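Local coordinates for protein aminotransferase class I and II (Streptococcus suis 89/1591, PDB 3OP7) that probably catalyses pyridoxal-phosphate-dependent transfer of amino groups, as a class I/II aminotransferase that carries its cofactor as a Schiff base on a lysine, at residues P66-S71 and F258-A263; W132-E137 and N162-T167; I158-A163 and A169-T174; S206-Y211 and W233-H238; I313-D316 and D321-L324. One frame throughout, in Å; residues are numbered along the deposited sequence. Where two conformers were deposited one is given.

Contact 1. Residues P66-S71 and F258-A263; sequences PAFKKS and FDDLVA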
# COMPACT_ATOMS: atom_id res chain seq x y z
N PRO A 66 15.28 -12.87 -1.31
CA PRO A 66 15.51 -13.99 -2.23
C PRO A 66 14.79 -15.25 -1.78
O PRO A 66 14.29 -16.04 -2.62
CB PRO A 66 17.04 -14.14 -2.19
CG PRO A 66 17.52 -12.75 -1.89
CD PRO A 66 16.54 -12.22 -0.92
N ALA A 67 14.70 -15.46 -0.47
CA ALA A 67 13.99 -16.64 0.06
C ALA A 67 12.49 -16.54 -0.22
O ALA A 67 11.86 -17.51 -0.60
CB ALA A 67 14.25 -16.80 1.58
N PHE A 68 11.94 -15.34 -0.03
CA PHE A 68 10.53 -15.08 -0.38
C PHE A 68 10.26 -15.38 -1.86
O PHE A 68 9.36 -16.14 -2.21
CB PHE A 68 10.17 -13.62 -0.06
CG PHE A 68 8.80 -13.25 -0.50
CD1 PHE A 68 7.72 -13.53 0.30
CD2 PHE A 68 8.61 -12.58 -1.70
CE1 PHE A 68 6.43 -13.16 -0.10
CE2 PHE A 68 7.28 -12.22 -2.15
CZ PHE A 68 6.20 -12.51 -1.34
N LYS A 69 11.08 -14.81 -2.74
CA LYS A 69 10.88 -15.02 -4.17
C LYS A 69 11.01 -16.46 -4.56
O LYS A 69 10.19 -16.96 -5.33
CB LYS A 69 11.81 -14.15 -5.04
CG LYS A 69 11.54 -12.69 -4.96
CD LYS A 69 12.52 -12.01 -5.95
CE LYS A 69 12.28 -10.55 -6.03
NZ LYS A 69 13.13 -9.90 -7.13
N LYS A 70 12.02 -17.15 -4.05
CA LYS A 70 12.19 -18.58 -4.37
C LYS A 70 11.03 -19.43 -3.84
O LYS A 70 10.48 -20.23 -4.59
CB LYS A 70 13.48 -19.13 -3.78
CG LYS A 70 13.80 -20.58 -4.13
CD LYS A 70 14.02 -20.75 -5.62
CE LYS A 70 14.51 -22.13 -5.97
NZ LYS A 70 14.70 -22.32 -7.45
N SER A 71 10.67 -19.25 -2.57
CA SER A 71 9.62 -20.08 -1.95
C SER A 71 8.28 -19.86 -2.67
O SER A 71 7.59 -20.82 -2.94
CB SER A 71 9.45 -19.77 -0.47
OG SER A 71 10.60 -20.16 0.28
N PHE A 258 10.17 -6.75 8.80
CA PHE A 258 9.71 -7.84 9.68
C PHE A 258 8.69 -8.63 8.92
O PHE A 258 8.67 -9.85 9.00
CB PHE A 258 9.08 -7.27 10.95
CG PHE A 258 8.27 -8.22 11.75
CD1 PHE A 258 6.93 -8.40 11.45
CD2 PHE A 258 8.83 -8.95 12.80
CE1 PHE A 258 6.15 -9.24 12.21
CE2 PHE A 258 8.01 -9.83 13.56
CZ PHE A 258 6.69 -9.94 13.26
N ASP A 259 7.87 -7.93 8.16
CA ASP A 259 6.78 -8.61 7.43
C ASP A 259 7.33 -9.67 6.43
O ASP A 259 6.88 -10.82 6.35
CB ASP A 259 5.89 -7.58 6.75
CG ASP A 259 5.28 -6.58 7.72
OD1 ASP A 259 5.00 -6.96 8.88
OD2 ASP A 259 5.08 -5.39 7.29
N ASP A 260 8.34 -9.29 5.66
CA ASP A 260 9.04 -10.20 4.78
C ASP A 260 9.74 -11.35 5.55
O ASP A 260 9.77 -12.48 5.08
CB ASP A 260 10.03 -9.44 3.89
CG ASP A 260 11.00 -10.37 3.17
OD1 ASP A 260 10.70 -10.85 2.07
OD2 ASP A 260 12.08 -10.58 3.75
N LEU A 261 10.34 -11.06 6.71
CA LEU A 261 11.00 -12.09 7.54
C LEU A 261 9.99 -13.16 7.96
O LEU A 261 10.27 -14.37 7.85
CB LEU A 261 11.61 -11.46 8.78
CG LEU A 261 13.08 -11.55 9.16
CD1 LEU A 261 13.15 -11.75 10.66
CD2 LEU A 261 13.94 -12.61 8.39
N VAL A 262 8.83 -12.73 8.44
CA VAL A 262 7.77 -13.67 8.81
C VAL A 262 7.29 -14.42 7.58
O VAL A 262 7.08 -15.63 7.64
CB VAL A 262 6.57 -12.99 9.53
CG1 VAL A 262 5.44 -14.00 9.80
CG2 VAL A 262 7.06 -12.30 10.83
N ALA A 263 7.19 -13.72 6.45
CA ALA A 263 6.72 -14.38 5.21
C ALA A 263 7.69 -15.50 4.81
O ALA A 263 7.26 -16.54 4.39
CB ALA A 263 6.57 -13.37 4.06

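Contact 2. Residues W132-E137 and N162-T167; sequences WQIEEE and NANNPT. With SO4 (sulfate ion), chain E.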
# COMPACT_ATOMS: atom_id res chain seq x y z
N TRP A 132 -18.87 -9.47 -16.39
CA TRP A 132 -19.09 -10.85 -16.79
C TRP A 132 -19.77 -11.54 -15.61
O TRP A 132 -19.13 -11.88 -14.62
CB TRP A 132 -17.72 -11.44 -17.11
CG TRP A 132 -17.77 -12.85 -17.68
CD1 TRP A 132 -18.79 -13.43 -18.41
CD2 TRP A 132 -16.73 -13.84 -17.61
NE1 TRP A 132 -18.43 -14.69 -18.77
CE2 TRP A 132 -17.20 -14.98 -18.28
CE3 TRP A 132 -15.47 -13.88 -17.02
CZ2 TRP A 132 -16.41 -16.15 -18.40
CZ3 TRP A 132 -14.70 -15.04 -17.14
CH2 TRP A 132 -15.15 -16.13 -17.81
N GLN A 133 -21.07 -11.77 -15.78
CA GLN A 133 -21.99 -12.07 -14.65
C GLN A 133 -21.96 -13.53 -14.22
O GLN A 133 -22.18 -14.43 -15.03
CB GLN A 133 -23.45 -11.70 -15.00
CG GLN A 133 -23.68 -10.19 -15.29
CD GLN A 133 -23.75 -9.31 -14.06
OE1 GLN A 133 -23.83 -9.80 -12.92
NE2 GLN A 133 -23.67 -7.99 -14.28
N ILE A 134 -21.73 -13.77 -12.92
CA ILE A 134 -21.77 -15.10 -12.37
C ILE A 134 -23.24 -15.53 -12.36
O ILE A 134 -24.15 -14.68 -12.26
CB ILE A 134 -21.14 -15.21 -10.97
CG1 ILE A 134 -21.91 -14.39 -9.94
CG2 ILE A 134 -19.61 -14.77 -11.01
CD1 ILE A 134 -21.21 -14.32 -8.54
N GLU A 135 -23.44 -16.85 -12.50
CA GLU A 135 -24.76 -17.43 -12.60
C GLU A 135 -24.99 -18.53 -11.56
O GLU A 135 -24.41 -19.63 -11.60
CB GLU A 135 -25.00 -17.96 -14.03
CG GLU A 135 -25.29 -16.79 -15.01
CD GLU A 135 -25.18 -17.16 -16.49
OE1 GLU A 135 -25.20 -18.36 -16.81
OE2 GLU A 135 -25.03 -16.22 -17.31
N GLU A 136 -25.90 -18.22 -10.65
CA GLU A 136 -26.15 -19.09 -9.53
C GLU A 136 -26.62 -20.42 -10.08
O GLU A 136 -26.30 -21.45 -9.51
CB GLU A 136 -27.21 -18.51 -8.61
CG GLU A 136 -27.45 -19.38 -7.37
CD GLU A 136 -28.80 -19.14 -6.78
OE1 GLU A 136 -29.76 -19.31 -7.55
OE2 GLU A 136 -28.89 -18.77 -5.59
N GLU A 137 -27.34 -20.40 -11.20
CA GLU A 137 -27.89 -21.64 -11.80
C GLU A 137 -26.78 -22.52 -12.34
O GLU A 137 -27.01 -23.71 -12.58
CB GLU A 137 -28.91 -21.35 -12.94
N ASN A 162 -10.34 -16.32 -8.20
CA ASN A 162 -10.44 -17.77 -8.25
C ASN A 162 -9.72 -18.37 -7.03
O ASN A 162 -8.48 -18.39 -7.00
CB ASN A 162 -9.82 -18.31 -9.54
CG ASN A 162 -10.43 -19.66 -9.97
OD1 ASN A 162 -11.65 -19.93 -9.73
ND2 ASN A 162 -9.60 -20.53 -10.54
N ALA A 163 -10.45 -18.89 -6.03
CA ALA A 163 -11.92 -18.86 -5.93
C ALA A 163 -12.51 -17.49 -5.74
O ALA A 163 -11.80 -16.58 -5.32
CB ALA A 163 -12.37 -19.77 -4.77
N ASN A 164 -13.82 -17.33 -5.96
CA ASN A 164 -14.41 -15.98 -5.99
C ASN A 164 -14.89 -15.51 -4.62
O ASN A 164 -15.37 -16.29 -3.84
CB ASN A 164 -15.61 -15.95 -6.95
CG ASN A 164 -16.02 -14.51 -7.33
OD1 ASN A 164 -15.23 -13.55 -7.22
ND2 ASN A 164 -17.25 -14.34 -7.77
N ASN A 165 -14.75 -14.22 -4.33
CA ASN A 165 -15.36 -13.56 -3.17
C ASN A 165 -16.58 -12.81 -3.73
O ASN A 165 -16.39 -11.83 -4.47
CB ASN A 165 -14.33 -12.59 -2.57
CG ASN A 165 -14.80 -11.90 -1.30
OD1 ASN A 165 -15.97 -11.72 -1.09
ND2 ASN A 165 -13.85 -11.44 -0.49
N PRO A 166 -17.81 -13.18 -3.30
CA PRO A 166 -18.20 -13.87 -2.06
C PRO A 166 -18.58 -15.33 -2.10
O PRO A 166 -18.83 -15.93 -1.06
CB PRO A 166 -19.41 -13.04 -1.64
CG PRO A 166 -20.12 -12.82 -2.98
CD PRO A 166 -19.01 -12.63 -3.98
N THR A 167 -18.68 -15.91 -3.30
CA THR A 167 -19.29 -17.22 -3.47
C THR A 167 -18.47 -18.44 -3.08
O THR A 167 -19.04 -19.48 -2.73
CB THR A 167 -19.68 -17.44 -4.96
OG1 THR A 167 -18.49 -17.44 -5.76
CG2 THR A 167 -20.68 -16.36 -5.41
S SO4 E . -28.55 -16.28 -11.96
O1 SO4 E . -27.54 -15.98 -10.91
O2 SO4 E . -28.31 -15.47 -13.16
O3 SO4 E . -28.58 -17.70 -12.36
O4 SO4 E . -29.87 -15.93 -11.41

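Contact 3. Residues I158-A163 and A169-T174; sequences ICINNA and AVMDRT. With EDO (1,2-ethanediol), chain F; EDO (1,2-ethanediol), chain K.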
# COMPACT_ATOMS: atom_id res chain seq x y z
N ILE A 158 -8.92 -9.32 -18.76
CA ILE A 158 -10.03 -9.96 -18.13
C ILE A 158 -9.62 -10.22 -16.68
O ILE A 158 -8.51 -10.76 -16.43
CB ILE A 158 -10.37 -11.31 -18.79
CG1 ILE A 158 -10.77 -11.10 -20.25
CG2 ILE A 158 -11.53 -12.05 -18.05
CD1 ILE A 158 -10.72 -12.38 -21.10
N CYS A 159 -10.46 -9.78 -15.75
CA CYS A 159 -10.21 -9.96 -14.32
C CYS A 159 -11.10 -11.03 -13.74
O CYS A 159 -12.34 -11.00 -13.91
CB CYS A 159 -10.41 -8.64 -13.57
SG CYS A 159 -9.44 -7.27 -14.12
N ILE A 160 -10.49 -12.00 -13.06
CA ILE A 160 -11.19 -13.02 -12.32
C ILE A 160 -10.65 -13.14 -10.89
O ILE A 160 -9.57 -12.65 -10.58
CB ILE A 160 -11.07 -14.38 -13.02
CG1 ILE A 160 -9.63 -14.92 -13.02
CG2 ILE A 160 -11.67 -14.34 -14.46
CD1 ILE A 160 -9.55 -16.41 -13.57
N ASN A 161 -11.40 -13.82 -10.04
CA ASN A 161 -11.06 -14.03 -8.65
C ASN A 161 -11.37 -15.53 -8.47
O ASN A 161 -12.51 -15.97 -8.62
CB ASN A 161 -11.93 -13.09 -7.81
CG ASN A 161 -11.67 -13.11 -6.31
OD1 ASN A 161 -12.56 -12.67 -5.55
ND2 ASN A 161 -10.48 -13.54 -5.87
N ASN A 162 -10.34 -16.32 -8.20
CA ASN A 162 -10.44 -17.77 -8.25
C ASN A 162 -9.72 -18.37 -7.03
O ASN A 162 -8.48 -18.39 -7.00
CB ASN A 162 -9.82 -18.31 -9.54
CG ASN A 162 -10.43 -19.66 -9.97
OD1 ASN A 162 -11.65 -19.93 -9.73
ND2 ASN A 162 -9.60 -20.53 -10.54
N ALA A 163 -10.45 -18.89 -6.03
CA ALA A 163 -11.92 -18.86 -5.93
C ALA A 163 -12.51 -17.49 -5.74
O ALA A 163 -11.80 -16.58 -5.32
CB ALA A 163 -12.37 -19.77 -4.77
N ALA A 169 -16.84 -20.14 -5.12
CA ALA A 169 -16.86 -21.07 -6.26
C ALA A 169 -15.56 -20.95 -7.06
O ALA A 169 -14.96 -19.88 -7.11
CB ALA A 169 -18.06 -20.75 -7.20
N VAL A 170 -15.13 -22.04 -7.70
CA VAL A 170 -13.84 -22.06 -8.35
C VAL A 170 -13.98 -22.53 -9.82
O VAL A 170 -14.82 -23.34 -10.15
CB VAL A 170 -12.86 -22.93 -7.48
CG1 VAL A 170 -13.09 -24.43 -7.77
CG2 VAL A 170 -11.44 -22.54 -7.62
N MSE A 171 -13.18 -21.93 -10.69
CA MSE A 171 -12.99 -22.43 -12.06
C MSE A 171 -11.89 -23.44 -12.08
O MSE A 171 -10.74 -23.13 -11.78
CB MSE A 171 -12.60 -21.30 -13.00
CG MSE A 171 -13.61 -20.18 -13.11
SE MSE A 171 -12.83 -18.54 -13.88
CE MSE A 171 -14.49 -17.55 -14.05
N ASP A 172 -12.19 -24.63 -12.53
CA ASP A 172 -11.16 -25.66 -12.60
C ASP A 172 -10.32 -25.53 -13.88
O ASP A 172 -10.53 -24.62 -14.71
CB ASP A 172 -11.76 -27.05 -12.40
CG ASP A 172 -12.68 -27.49 -13.52
OD1 ASP A 172 -12.78 -26.85 -14.58
OD2 ASP A 172 -13.32 -28.52 -13.33
N ARG A 173 -9.38 -26.44 -14.05
CA ARG A 173 -8.50 -26.43 -15.21
C ARG A 173 -9.26 -26.44 -16.53
O ARG A 173 -8.92 -25.70 -17.41
CB ARG A 173 -7.56 -27.64 -15.19
CG ARG A 173 -6.67 -27.77 -16.44
CD ARG A 173 -5.72 -28.97 -16.33
NE ARG A 173 -4.68 -28.74 -15.32
CZ ARG A 173 -3.53 -28.10 -15.52
NH1 ARG A 173 -3.23 -27.54 -16.68
NH2 ARG A 173 -2.67 -28.01 -14.54
N THR A 174 -10.23 -27.32 -16.68
CA THR A 174 -10.97 -27.43 -17.95
C THR A 174 -11.62 -26.07 -18.32
O THR A 174 -11.56 -25.62 -19.46
CB THR A 174 -12.03 -28.51 -17.87
OG1 THR A 174 -11.40 -29.76 -17.57
CG2 THR A 174 -12.80 -28.67 -19.21
C1 EDO F . -17.08 -25.14 -8.26
O1 EDO F . -16.93 -24.27 -7.11
C2 EDO F . -18.02 -24.54 -9.31
O2 EDO F . -19.32 -24.26 -8.75
C1 EDO K . 0.46 -27.22 -12.33
O1 EDO K . 0.47 -27.13 -13.77
C2 EDO K . -0.98 -27.18 -11.82
O2 EDO K . -1.13 -26.55 -10.53

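Contact 4. Residues S206-Y211 and W233-H238; sequences SIIEVY and WVAANH. With EDO (1,2-ethanediol), chain K.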
# COMPACT_ATOMS: atom_id res chain seq x y z
N SER A 206 -3.16 -22.28 -11.06
CA SER A 206 -3.03 -20.82 -11.17
C SER A 206 -3.14 -20.40 -12.64
O SER A 206 -2.73 -21.14 -13.54
CB SER A 206 -1.70 -20.35 -10.62
OG SER A 206 -1.53 -18.95 -10.84
N ILE A 207 -3.67 -19.21 -12.86
CA ILE A 207 -3.72 -18.63 -14.20
C ILE A 207 -2.38 -18.67 -14.88
O ILE A 207 -2.27 -18.96 -16.06
CB ILE A 207 -4.35 -17.20 -14.23
CG1 ILE A 207 -4.87 -16.87 -15.63
CG2 ILE A 207 -3.43 -16.06 -13.72
CD1 ILE A 207 -5.97 -17.81 -16.18
N ILE A 208 -1.33 -18.38 -14.14
CA ILE A 208 -0.01 -18.36 -14.75
C ILE A 208 0.53 -19.75 -15.14
O ILE A 208 1.47 -19.83 -15.94
CB ILE A 208 0.96 -17.64 -13.82
CG1 ILE A 208 2.16 -17.12 -14.63
CG2 ILE A 208 1.30 -18.55 -12.65
CD1 ILE A 208 3.15 -16.30 -13.81
N GLU A 209 -0.08 -20.82 -14.65
CA GLU A 209 0.27 -22.19 -15.04
C GLU A 209 -0.45 -22.63 -16.33
O GLU A 209 -0.11 -23.69 -16.91
CB GLU A 209 -0.03 -23.16 -13.88
CG GLU A 209 0.87 -22.93 -12.66
CD GLU A 209 0.46 -23.70 -11.42
OE1 GLU A 209 -0.75 -23.83 -11.09
OE2 GLU A 209 1.38 -24.13 -10.70
N VAL A 210 -1.46 -21.87 -16.74
CA VAL A 210 -2.18 -22.18 -17.97
C VAL A 210 -2.08 -21.11 -19.06
O VAL A 210 -2.57 -21.35 -20.17
CB VAL A 210 -3.67 -22.51 -17.70
CG1 VAL A 210 -3.82 -23.84 -16.91
CG2 VAL A 210 -4.39 -21.40 -16.99
N TYR A 211 -1.46 -19.98 -18.76
CA TYR A 211 -1.39 -18.85 -19.71
C TYR A 211 -0.18 -17.98 -19.45
O TYR A 211 0.00 -17.47 -18.34
CB TYR A 211 -2.65 -18.00 -19.56
CG TYR A 211 -2.92 -16.93 -20.61
CD1 TYR A 211 -2.57 -17.11 -21.95
CD2 TYR A 211 -3.62 -15.80 -20.26
CE1 TYR A 211 -2.88 -16.15 -22.92
CE2 TYR A 211 -3.91 -14.82 -21.20
CZ TYR A 211 -3.54 -15.01 -22.54
OH TYR A 211 -3.84 -14.07 -23.46
N TRP A 233 1.88 -11.07 -3.29
CA TRP A 233 2.75 -10.97 -4.44
C TRP A 233 1.96 -10.95 -5.73
O TRP A 233 0.79 -11.34 -5.78
CB TRP A 233 3.72 -12.16 -4.48
CG TRP A 233 3.09 -13.52 -4.54
CD1 TRP A 233 2.73 -14.22 -5.69
CD2 TRP A 233 2.70 -14.38 -3.44
NE1 TRP A 233 2.21 -15.44 -5.36
CE2 TRP A 233 2.19 -15.57 -4.00
CE3 TRP A 233 2.77 -14.27 -2.04
CZ2 TRP A 233 1.73 -16.61 -3.20
CZ3 TRP A 233 2.33 -15.31 -1.27
CH2 TRP A 233 1.81 -16.46 -1.86
N VAL A 234 2.66 -10.50 -6.77
CA VAL A 234 2.28 -10.75 -8.14
C VAL A 234 3.26 -11.74 -8.78
O VAL A 234 4.49 -11.60 -8.59
CB VAL A 234 2.32 -9.45 -8.96
CG1 VAL A 234 1.84 -9.69 -10.40
CG2 VAL A 234 1.54 -8.36 -8.24
N ALA A 235 2.72 -12.70 -9.53
CA ALA A 235 3.49 -13.59 -10.36
C ALA A 235 3.07 -13.30 -11.79
O ALA A 235 1.90 -13.34 -12.10
CB ALA A 235 3.26 -15.05 -10.01
N ALA A 236 4.01 -12.98 -12.67
CA ALA A 236 3.65 -12.65 -14.05
C ALA A 236 4.80 -13.02 -14.98
O ALA A 236 5.89 -13.37 -14.52
CB ALA A 236 3.33 -11.17 -14.16
N ASN A 237 4.58 -12.93 -16.29
CA ASN A 237 5.73 -13.09 -17.21
C ASN A 237 6.80 -12.02 -17.03
O ASN A 237 6.58 -10.99 -16.38
CB ASN A 237 5.32 -13.24 -18.67
CG ASN A 237 4.75 -11.97 -19.29
OD1 ASN A 237 5.25 -10.87 -19.04
ND2 ASN A 237 3.77 -12.14 -20.20
N HIS A 238 7.97 -12.26 -17.64
CA HIS A 238 9.11 -11.33 -17.46
C HIS A 238 8.79 -9.93 -17.94
O HIS A 238 9.20 -8.94 -17.32
CB HIS A 238 10.35 -11.85 -18.23
CG HIS A 238 11.55 -10.95 -18.12
ND1 HIS A 238 12.30 -10.83 -16.97
CD2 HIS A 238 12.13 -10.13 -19.03
CE1 HIS A 238 13.29 -9.98 -17.18
NE2 HIS A 238 13.21 -9.54 -18.41
C1 EDO K . 0.46 -27.22 -12.33
O1 EDO K . 0.47 -27.13 -13.77
C2 EDO K . -0.98 -27.18 -11.82
O2 EDO K . -1.13 -26.55 -10.53

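Contact 5. Residues I313-D316 and D321-L324; sequences IAVD and DFCL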
# COMPACT_ATOMS: atom_id res chain seq x y z
N ILE A 313 -31.05 -16.38 1.64
CA ILE A 313 -32.05 -16.28 2.71
C ILE A 313 -33.43 -16.06 2.09
O ILE A 313 -33.69 -15.01 1.50
CB ILE A 313 -31.70 -15.09 3.69
CG1 ILE A 313 -30.28 -15.18 4.21
CG2 ILE A 313 -32.72 -15.04 4.87
CD1 ILE A 313 -29.94 -16.43 5.00
N ALA A 314 -34.32 -17.06 2.22
CA ALA A 314 -35.70 -17.00 1.70
C ALA A 314 -36.67 -16.18 2.58
O ALA A 314 -37.68 -16.70 3.10
CB ALA A 314 -36.26 -18.43 1.47
N VAL A 315 -36.34 -14.89 2.74
CA VAL A 315 -37.15 -13.92 3.49
C VAL A 315 -37.29 -12.66 2.63
O VAL A 315 -36.30 -12.17 2.06
CB VAL A 315 -36.49 -13.54 4.84
CG1 VAL A 315 -37.33 -12.46 5.56
CG2 VAL A 315 -36.33 -14.79 5.72
N ASP A 316 -38.49 -12.11 2.59
CA ASP A 316 -38.81 -11.01 1.68
C ASP A 316 -38.55 -9.66 2.35
O ASP A 316 -39.47 -8.93 2.75
CB ASP A 316 -40.28 -11.12 1.21
CG ASP A 316 -40.58 -10.22 0.02
OD1 ASP A 316 -39.63 -9.86 -0.70
OD2 ASP A 316 -41.76 -9.89 -0.20
N ASP A 321 -31.31 -4.44 5.59
CA ASP A 321 -32.19 -4.28 6.73
C ASP A 321 -32.16 -5.57 7.62
O ASP A 321 -32.13 -5.49 8.86
CB ASP A 321 -33.63 -4.04 6.28
CG ASP A 321 -33.84 -2.70 5.52
OD1 ASP A 321 -32.93 -1.86 5.41
OD2 ASP A 321 -34.98 -2.49 5.05
N PHE A 322 -32.17 -6.74 6.98
CA PHE A 322 -32.15 -8.02 7.70
C PHE A 322 -30.90 -8.12 8.56
O PHE A 322 -30.95 -8.46 9.74
CB PHE A 322 -32.16 -9.15 6.68
CG PHE A 322 -32.12 -10.53 7.27
CD1 PHE A 322 -30.91 -11.14 7.56
CD2 PHE A 322 -33.28 -11.24 7.46
CE1 PHE A 322 -30.87 -12.43 8.06
CE2 PHE A 322 -33.26 -12.54 7.97
CZ PHE A 322 -32.06 -13.13 8.26
N CYS A 323 -29.76 -7.84 7.95
CA CYS A 323 -28.50 -7.90 8.69
C CYS A 323 -28.36 -6.82 9.78
O CYS A 323 -27.74 -7.09 10.81
CB CYS A 323 -27.32 -7.82 7.73
SG CYS A 323 -27.11 -9.33 6.71
N LEU A 324 -28.89 -5.62 9.54
CA LEU A 324 -28.89 -4.56 10.57
C LEU A 324 -29.73 -5.00 11.77
O LEU A 324 -29.33 -4.83 12.93
CB LEU A 324 -29.47 -3.25 10.02
CG LEU A 324 -28.62 -2.43 9.02
CD1 LEU A 324 -29.54 -1.39 8.30
CD2 LEU A 324 -27.45 -1.75 9.72

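Contact 1. Residues P66-S71 and F258-A263
F68 on helix 66-73 carries the contact against D260 and A263, which lie one turn apart on helix 257-268. The apolar part is slight: ring atom CD1 of F68 lies 3.9 Å from CB of A263, with CE1 next at 4.2 Å. CG of F68 is anti to its backbone nitrogen (chi1 175°), which sets CD1 beside A263 CB.

The polar part makes no hydrogen bond between the two segments. D260 OD1 rests 3.5 Å from F68 CB and 4.0 Å from F68 CG, at the root of the ring, and the carboxylate is turned 58° from the ring plane. Its oxygens are satisfied beside the contact: OD1 by Q86 NE2 and S65 OG, OD2 by Q264 NE2. Because S65 OG also bonds F68 N, the buried carboxylate is tied through S65 to the start of helix 66-73. These partners probably stabilise the negative charge.

The F68 ring packs further on I231 and L267, placing it between the two helices and the loop before strand 232-235. On helix 257-268, F258 stacks with F258 of the second subunit, so this helix also takes part in the dimer interface.

Contact 2. Residues W132-E137 and N162-T167
The flat amide of N164 meets the branched side chain of I134 with its nitrogen end: ND2 is 4.0 Å from I134 CG2 and equally far from I134 CD1, with CG2 lying to one side of the amide plane. The polar ends of this amide are used by the loop after strand 107-112, ND2 bonding P113 O and OD1 bonding T114 OG1, which fixes its rotation.

The contact joins strand 128-135 of the large-domain sheet of a fold type I pyridoxal-phosphate enzyme to the Asn-Asn-Pro-Thr loop that follows strand 157-161. In that loop a cis peptide precedes P166, and N165 bonds O3 of the cofactor-bearing residue at position 222 with ND2 and R347 with OD1. I134 thus packs on the loop whose N165 binds the cofactor-bearing residue.

CG1 of I134 stands between the backbone nitrogen and the carbonyl carbon (chi1 65°), and from there CD1 runs out to meet T167 CG2 tip to tip at 3.8 Å. Both residues also touch W140. Beyond the strand, a sulfate ion, probably from the crystallisation liquor, is held by two backbone N-H groups: E137 N reaches its O3, and E136 N reaches its O1 at 2.8 Å, nearly straight at 173°.

Contact 3. Residues I158-A163 and A169-T174
N162 OD1 takes the backbone N-H of M171 at 2.7 Å, nearly straight (167° at the hydrogen), on a lone pair in the plane of its carbonyl. The other end of the same amide returns the bond: N162 ND2 donates to M171 O at 3.1 Å, and that oxygen lies close to the amide plane. One side chain thus grips both polar backbone atoms of M171, much as a neighbouring strand would, and the pair of bonds fixes the orientation of the amide, including which end is oxygen.

V170 crosses the amide at about a right angle, its CG2 3.4 Å from N162 OD1. Next to it, A163, entered through a cis peptide, brings its CA to 3.4 Å from A169 O. Apolar packing takes over on the strand side, where I160 CD1 touches the selenium of M171, a selenomethionine, at 3.9 Å.

The contact closes the loop from strand 157-161 to helix 173-184 within a beta-alpha-beta unit. D172 is the N-cap of that helix and bonds Y175 N.

Since the amide matches a peptide group in both donor and acceptor, the N-H and C=O of buried M171 are both satisfied by a side chain, beyond the end of the strand.

Contact 4. Residues S206-Y211 and W233-H238
I208 reaches A235 and A236 because its side chain is stretched out: CG1 is anti to the backbone nitrogen (chi1 -158°) and CD1 continues the line (chi2 176°). The terminal methyl lands on the peptide link between the two alanines, CD1 being 3.6 Å from A235 C and 3.6 Å from A236 N. CB of A235 is a little farther from it, at 4.0 Å.

This sets the short, weakly bonded helix 207-210 against the end of strand 232-235 in the large sheet of the fold type I aminotransferases, a strand antiparallel to both its neighbours, 84-87 and 214-219. With only CB on A235, and CB of A236 pointing away, the methyl can probably approach the main chain itself. Y76 packs against I208 as well. Past the strand, N237 caps the following helix through V240 N and also bonds D212 O.

The helix that presents I208 begins with a capping box formed by S206 and E209. One half is weak, I208 N reaching S206 OG at 3.4 Å, and that hydroxyl also pairs with E194. E209 OE2 bonds T77 N. E209 OE1 accepts from an ethanediol and from S206 N, the latter at 2.9 Å on the anti side and 27° out of the carboxylate plane.

Contact 5. Residues I313-D316 and D321-L324
F322 and I313 meet crosswise, their side chains at about a right angle. The isoleucine offers its CG2 methyl to the far end of the ring, 3.9 Å from F322 CZ and 4.0 Å from F322 CE2. This methyl is anti to the backbone nitrogen of I313, while the CG1 branch stays beside that nitrogen (chi1 -53°), which leaves CG2 as the branch that meets the ring. CG of F322 is anti to the backbone nitrogen (chi1 179°), which carries CZ out to the isoleucine methyl. V315 adds a looser touch at the same end of the ring, its CG2 lying 4.4 Å from F322 CE2.

Between the two aliphatic residues the chain makes an inverse gamma turn centred on A314, with a weak bond from V315 N to I313 O; on either side of the turn, CB of I313 and of V315 points toward the helix. The contact belongs to the small C-terminal domain of the fold type I architecture, where strand 309-313 of the antiparallel sheet leads through this loop into helix 319-330.

Helix 354-368 adds to the apolar surroundings. F367 packs edge-to-face with F322, and L368 touches I313, V315 and F322. I313 also packs on V346 of strand 345-348, and F322 on M317.

Overall arrangement
All five contacts are largely buried, but their chemistry follows their place. Contacts 2 and 3 are innermost, their centres about 12 Å from that of the chain; they share N162 and A163 and both involve the loop after strand 157-161, which bears the cofactor-binding N165. Contact 3 alone has hydrogen bonds between its segments. Contact 4 packs a single methyl on strand 232-235 of the same sheet and touches contact 3 through V210 and R173. Contact 1 packs two helices through a phenylalanine, with a buried carboxylate alongside, and meets contact 4 where F68 touches W233. Contact 5, wholly apolar, is the most peripheral, its centre about 25 Å from the chain's, with exposed A314 and D316 in its loop.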